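Local coordinates for Peptide/nickel transport system substrate-binding protein (Listeria monocytogenes serotype 1/2a, PDB 5KZT) that binds peptides and probably delivers them to a membrane transporter as the solute-binding component of an oligopeptide uptake system, at residues Y50-P58 with N509-P517. Residues are numbered along the deposited sequence; the frame is centred on the assembly and turned at random.
Sequences YALDKDGIP and NLQKNPFGP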
ATOM      1  N   TYR A  50       9.558 -15.134  -5.270  1.00 16.39           N
ATOM      2  CA  TYR A  50      10.323 -14.112  -5.971  1.00 16.55           C
ATOM      3  C   TYR A  50      10.507 -12.940  -5.027  1.00 16.21           C
ATOM      4  O   TYR A  50       9.779 -12.812  -4.062  1.00 15.35           O
ATOM      5  CB  TYR A  50       9.580 -13.640  -7.219  1.00 16.53           C
ATOM      6  CG  TYR A  50       9.686 -14.571  -8.416  1.00 17.04           C
ATOM      7  CD1 TYR A  50       9.026 -15.793  -8.443  1.00 17.28           C
ATOM      8  CD2 TYR A  50      10.458 -14.222  -9.534  1.00 17.86           C
ATOM      9  CE1 TYR A  50       9.132 -16.646  -9.539  1.00 17.66           C
ATOM     10  CE2 TYR A  50      10.566 -15.063 -10.615  1.00 18.39           C
ATOM     11  CZ  TYR A  50       9.896 -16.265 -10.612  1.00 18.24           C
ATOM     12  OH  TYR A  50      10.043 -17.084 -11.699  1.00 19.24           O
ATOM     13  N   ALA A  51      11.483 -12.102  -5.322  1.00 16.65           N
ATOM     14  CA  ALA A  51      11.658 -10.839  -4.651  1.00 16.90           C
ATOM     15  C   ALA A  51      12.253  -9.850  -5.662  1.00 17.65           C
ATOM     16  O   ALA A  51      13.067 -10.250  -6.502  1.00 18.13           O
ATOM     17  CB  ALA A  51      12.563 -11.029  -3.439  1.00 17.13           C
ATOM     18  N   LEU A  52      11.841  -8.579  -5.599  1.00 17.77           N
ATOM     19  CA  LEU A  52      12.361  -7.540  -6.508  1.00 18.78           C
ATOM     20  C   LEU A  52      13.862  -7.372  -6.347  1.00 19.74           C
ATOM     21  O   LEU A  52      14.355  -7.266  -5.233  1.00 18.99           O
ATOM     22  CB  LEU A  52      11.659  -6.187  -6.276  1.00 19.18           C
ATOM     23  CG  LEU A  52      10.381  -5.985  -7.110  1.00 19.59           C
ATOM     24  CD1 LEU A  52       9.503  -7.215  -7.127  1.00 19.50           C
ATOM     25  CD2 LEU A  52       9.603  -4.745  -6.686  1.00 19.54           C
ATOM     26  N   ASP A  53      14.568  -7.376  -7.477  1.00 20.90           N
ATOM     27  CA  ASP A  53      16.002  -7.165  -7.526  1.00 22.40           C
ATOM     28  C   ASP A  53      16.350  -5.670  -7.607  1.00 23.55           C
ATOM     29  O   ASP A  53      15.470  -4.804  -7.571  1.00 22.09           O
ATOM     30  CB  ASP A  53      16.635  -7.973  -8.683  1.00 23.33           C
ATOM     31  CG  ASP A  53      16.310  -7.414 -10.074  1.00 24.01           C
ATOM     32  OD1 ASP A  53      15.805  -6.279 -10.194  1.00 23.75           O
ATOM     33  OD2 ASP A  53      16.578  -8.131 -11.061  1.00 24.78           O
ATOM     34  N   LYS A  54      17.642  -5.377  -7.717  1.00 24.91           N
ATOM     35  CA  LYS A  54      18.118  -4.000  -7.724  1.00 26.61           C
ATOM     36  C   LYS A  54      17.556  -3.141  -8.865  1.00 26.88           C
ATOM     37  O   LYS A  54      17.519  -1.926  -8.747  1.00 27.94           O
ATOM     38  CB  LYS A  54      19.655  -3.964  -7.753  1.00 28.69           C
ATOM     39  CG  LYS A  54      20.281  -4.445  -9.054  1.00 30.92           C
ATOM     40  CD  LYS A  54      21.762  -4.068  -9.083  1.00 33.24           C
ATOM     41  CE  LYS A  54      22.326  -4.105 -10.486  1.00 35.46           C
ATOM     42  NZ  LYS A  54      22.517  -5.502 -10.933  1.00 36.85           N
ATOM     43  N   ASP A  55      17.144  -3.761  -9.966  1.00 27.06           N
ATOM     44  CA  ASP A  55      16.497  -3.037 -11.068  1.00 27.68           C
ATOM     45  C   ASP A  55      14.969  -2.999 -11.033  1.00 25.75           C
ATOM     46  O   ASP A  55      14.353  -2.530 -11.998  1.00 25.47           O
ATOM     47  CB  ASP A  55      16.968  -3.610 -12.410  1.00 29.68           C
ATOM     48  CG  ASP A  55      18.431  -3.378 -12.645  1.00 31.96           C
ATOM     49  OD1 ASP A  55      18.955  -2.316 -12.216  1.00 32.94           O
ATOM     50  OD2 ASP A  55      19.056  -4.262 -13.269  1.00 34.49           O
ATOM     51  N   GLY A  56      14.361  -3.470  -9.939  1.00 24.01           N
ATOM     52  CA  GLY A  56      12.905  -3.498  -9.818  1.00 22.89           C
ATOM     53  C   GLY A  56      12.210  -4.641 -10.533  1.00 22.45           C
ATOM     54  O   GLY A  56      10.999  -4.592 -10.743  1.00 22.42           O
ATOM     55  N   ILE A  57      12.962  -5.677 -10.895  1.00 21.98           N
ATOM     56  CA  ILE A  57      12.401  -6.834 -11.575  1.00 21.38           C
ATOM     57  C   ILE A  57      12.287  -7.996 -10.597  1.00 20.24           C
ATOM     58  O   ILE A  57      13.260  -8.292  -9.907  1.00 19.83           O
ATOM     59  CB  ILE A  57      13.314  -7.289 -12.743  1.00 22.90           C
ATOM     60  CG1 ILE A  57      13.562  -6.127 -13.733  1.00 23.84           C
ATOM     61  CG2 ILE A  57      12.730  -8.529 -13.432  1.00 22.89           C
ATOM     62  CD1 ILE A  57      14.692  -6.373 -14.712  1.00 25.15           C
ATOM     63  N   PRO A  58      11.126  -8.688 -10.554  1.00 19.07           N
ATOM     64  CA  PRO A  58      11.077  -9.871  -9.716  1.00 18.66           C
ATOM     65  C   PRO A  58      12.091 -10.908 -10.155  1.00 19.08           C
ATOM     66  O   PRO A  58      12.228 -11.184 -11.344  1.00 19.47           O
ATOM     67  CB  PRO A  58       9.637 -10.392  -9.898  1.00 18.27           C
ATOM     68  CG  PRO A  58       8.874  -9.197 -10.374  1.00 18.09           C
ATOM     69  CD  PRO A  58       9.842  -8.465 -11.242  1.00 19.11           C
ATOM     70  N   ASN A 509      23.483   1.176  -1.064  1.00 25.00           N
ATOM     71  CA  ASN A 509      22.608   0.069  -1.519  1.00 25.74           C
ATOM     72  C   ASN A 509      21.268  -0.043  -0.752  1.00 24.80           C
ATOM     73  O   ASN A 509      20.793  -1.140  -0.428  1.00 24.65           O
ATOM     74  CB  ASN A 509      23.398  -1.260  -1.527  1.00 27.77           C
ATOM     75  CG  ASN A 509      23.640  -1.773  -2.931  1.00 29.89           C
ATOM     76  OD1 ASN A 509      22.698  -2.018  -3.656  1.00 31.08           O
ATOM     77  ND2 ASN A 509      24.902  -1.893  -3.332  1.00 32.12           N
ATOM     78  N   LEU A 510      20.666   1.108  -0.468  1.00 24.17           N
ATOM     79  CA  LEU A 510      19.317   1.157   0.112  1.00 23.63           C
ATOM     80  C   LEU A 510      18.333   0.927  -1.022  1.00 23.44           C
ATOM     81  O   LEU A 510      18.100   1.817  -1.828  1.00 24.11           O
ATOM     82  CB  LEU A 510      19.062   2.494   0.796  1.00 23.19           C
ATOM     83  CG  LEU A 510      17.698   2.674   1.478  1.00 22.82           C
ATOM     84  CD1 LEU A 510      17.559   1.680   2.617  1.00 23.35           C
ATOM     85  CD2 LEU A 510      17.504   4.105   1.973  1.00 22.72           C
ATOM     86  N   GLN A 511      17.775  -0.268  -1.121  1.00 18.59           N
ATOM     87  CA  GLN A 511      16.917  -0.568  -2.264  1.00 18.25           C
ATOM     88  C   GLN A 511      15.515  -0.042  -2.042  1.00 17.23           C
ATOM     89  O   GLN A 511      14.822  -0.513  -1.147  1.00 15.98           O
ATOM     90  CB  GLN A 511      16.869  -2.068  -2.522  1.00 17.86           C
ATOM     91  CG  GLN A 511      15.946  -2.460  -3.645  1.00 18.29           C
ATOM     92  CD  GLN A 511      16.157  -3.896  -4.060  1.00 18.63           C
ATOM     93  OE1 GLN A 511      17.298  -4.308  -4.313  1.00 19.39           O
ATOM     94  NE2 GLN A 511      15.085  -4.669  -4.110  1.00 18.14           N
ATOM     95  N   LYS A 512      15.111   0.928  -2.869  1.00 17.64           N
ATOM     96  CA  LYS A 512      13.740   1.405  -2.912  1.00 17.55           C
ATOM     97  C   LYS A 512      13.028   0.634  -4.011  1.00 17.22           C
ATOM     98  O   LYS A 512      13.373   0.743  -5.175  1.00 17.86           O
ATOM     99  CB  LYS A 512      13.681   2.917  -3.191  1.00 19.11           C
ATOM    100  CG  LYS A 512      12.270   3.513  -3.305  1.00 20.02           C
ATOM    101  CD  LYS A 512      11.572   3.578  -1.952  1.00 19.95           C
ATOM    102  CE  LYS A 512      10.085   3.845  -2.083  1.00 20.83           C
ATOM    103  NZ  LYS A 512       9.327   2.656  -2.547  1.00 20.10           N
ATOM    104  N   ASN A 513      12.019  -0.132  -3.635  1.00 15.82           N
ATOM    105  CA  ASN A 513      11.244  -0.870  -4.619  1.00 15.88           C
ATOM    106  C   ASN A 513      10.229   0.014  -5.320  1.00 16.38           C
ATOM    107  O   ASN A 513       9.584   0.835  -4.667  1.00 16.53           O
ATOM    108  CB  ASN A 513      10.585  -2.047  -3.929  1.00 15.10           C
ATOM    109  CG  ASN A 513      11.618  -2.996  -3.328  1.00 14.79           C
ATOM    110  OD1 ASN A 513      12.575  -3.356  -4.006  1.00 16.07           O
ATOM    111  ND2 ASN A 513      11.447  -3.382  -2.073  1.00 14.27           N
ATOM    112  N   PRO A 514      10.081  -0.139  -6.660  1.00 16.91           N
ATOM    113  CA  PRO A 514       9.128   0.698  -7.386  1.00 17.57           C
ATOM    114  C   PRO A 514       7.663   0.322  -7.174  1.00 16.78           C
ATOM    115  O   PRO A 514       6.796   1.081  -7.554  1.00 17.31           O
ATOM    116  CB  PRO A 514       9.517   0.494  -8.845  1.00 18.98           C
ATOM    117  CG  PRO A 514      10.122  -0.862  -8.889  1.00 18.73           C
ATOM    118  CD  PRO A 514      10.825  -1.039  -7.563  1.00 17.52           C
ATOM    119  N   PHE A 515       7.401  -0.856  -6.614  1.00 15.78           N
ATOM    120  CA  PHE A 515       6.040  -1.270  -6.259  1.00 15.26           C
ATOM    121  C   PHE A 515       6.193  -2.380  -5.238  1.00 14.72           C
ATOM    122  O   PHE A 515       7.315  -2.830  -4.954  1.00 14.42           O
ATOM    123  CB  PHE A 515       5.245  -1.733  -7.494  1.00 15.80           C
ATOM    124  CG  PHE A 515       5.952  -2.768  -8.335  1.00 16.22           C
ATOM    125  CD1 PHE A 515       5.934  -4.114  -7.971  1.00 15.99           C
ATOM    126  CD2 PHE A 515       6.623  -2.399  -9.499  1.00 17.51           C
ATOM    127  CE1 PHE A 515       6.585  -5.073  -8.731  1.00 16.80           C
ATOM    128  CE2 PHE A 515       7.274  -3.345 -10.283  1.00 18.28           C
ATOM    129  CZ  PHE A 515       7.262  -4.690  -9.896  1.00 18.09           C
ATOM    130  N   GLY A 516       5.095  -2.805  -4.654  1.00 14.64           N
ATOM    131  CA  GLY A 516       5.166  -3.737  -3.533  1.00 14.75           C
ATOM    132  C   GLY A 516       5.745  -3.095  -2.273  1.00 14.90           C
ATOM    133  O   GLY A 516       5.852  -1.865  -2.194  1.00 14.80           O
ATOM    134  N   PRO A 517       6.121  -3.918  -1.264  1.00 15.32           N
ATOM    135  CA  PRO A 517       6.757  -3.381  -0.052  1.00 15.80           C
ATOM    136  C   PRO A 517       7.861  -2.365  -0.372  1.00 16.44           C
ATOM    137  O   PRO A 517       8.656  -2.589  -1.285  1.00 16.35           O
ATOM    138  CB  PRO A 517       7.353  -4.623   0.610  1.00 15.87           C
ATOM    139  CG  PRO A 517       6.456  -5.747   0.173  1.00 16.03           C
ATOM    140  CD  PRO A 517       5.959  -5.386  -1.204  1.00 15.84           C
TER
HETATM  141  O   HOH W   1      13.589  -3.055  -6.579  1.00 16.93           O
HETATM  142  O   HOH W   2      15.077  -0.810  -7.193  1.00 26.76           O
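Leu52 lays its CD2 methyl over one face of the Phe515 ring, 4.0 Å from the ring centroid and displaced toward the rim, a CH-pi contact. Leu52 CD2 also lies 4.0 Å from Pro514 CD, so a branched leucine can fill the angle between the aromatic ring and the proline. Beside it, CA of Gly56 rests 3.9 Å from Pro514 CD. Glycine suits this place twice over: its backbone has a positive phi, and its bare CA can pack directly against the proline ring.

The polar half of the contact belongs to Gln511. With CG anti to the backbone N (chi1 177°) and the chain extended beyond it, the amide reaches the end of strand 50-52, just before the turn, where Gln511 NE2 donates to Leu52 O at 2.9 Å, approaching from above the carbonyl plane. Gln511 NE2 also donates to Asn513 OD1 at 2.8 Å, in the plane of the Asn513 side-chain carbonyl, so two acceptors fix the rotation of the glutamine amide. Asn513 is oriented in turn by ND2, which donates to Pro517 O and is also hydrogen-bonded to Thr520. Water 1 joins Asp53 O to Asn513 OD1, and water 2 joins Lys54 O to Lys512 O.

Asp53 to Gly56, which supply part of this surface, form a type I turn. Behind it, Asp53 OD1 accepts from Ile57 N at 3.0 Å and more weakly from Asp55 N, bracing the loop that joins strands 50-52 and 58-60 into a hairpin. Gln511 belongs to strand 511-512, paired with 519-520; the contact therefore docks an N-terminal hairpin on a C-terminal one, with helix 157-161 touching Pro58 and Phe515 and helix 36-45 touching Asn513.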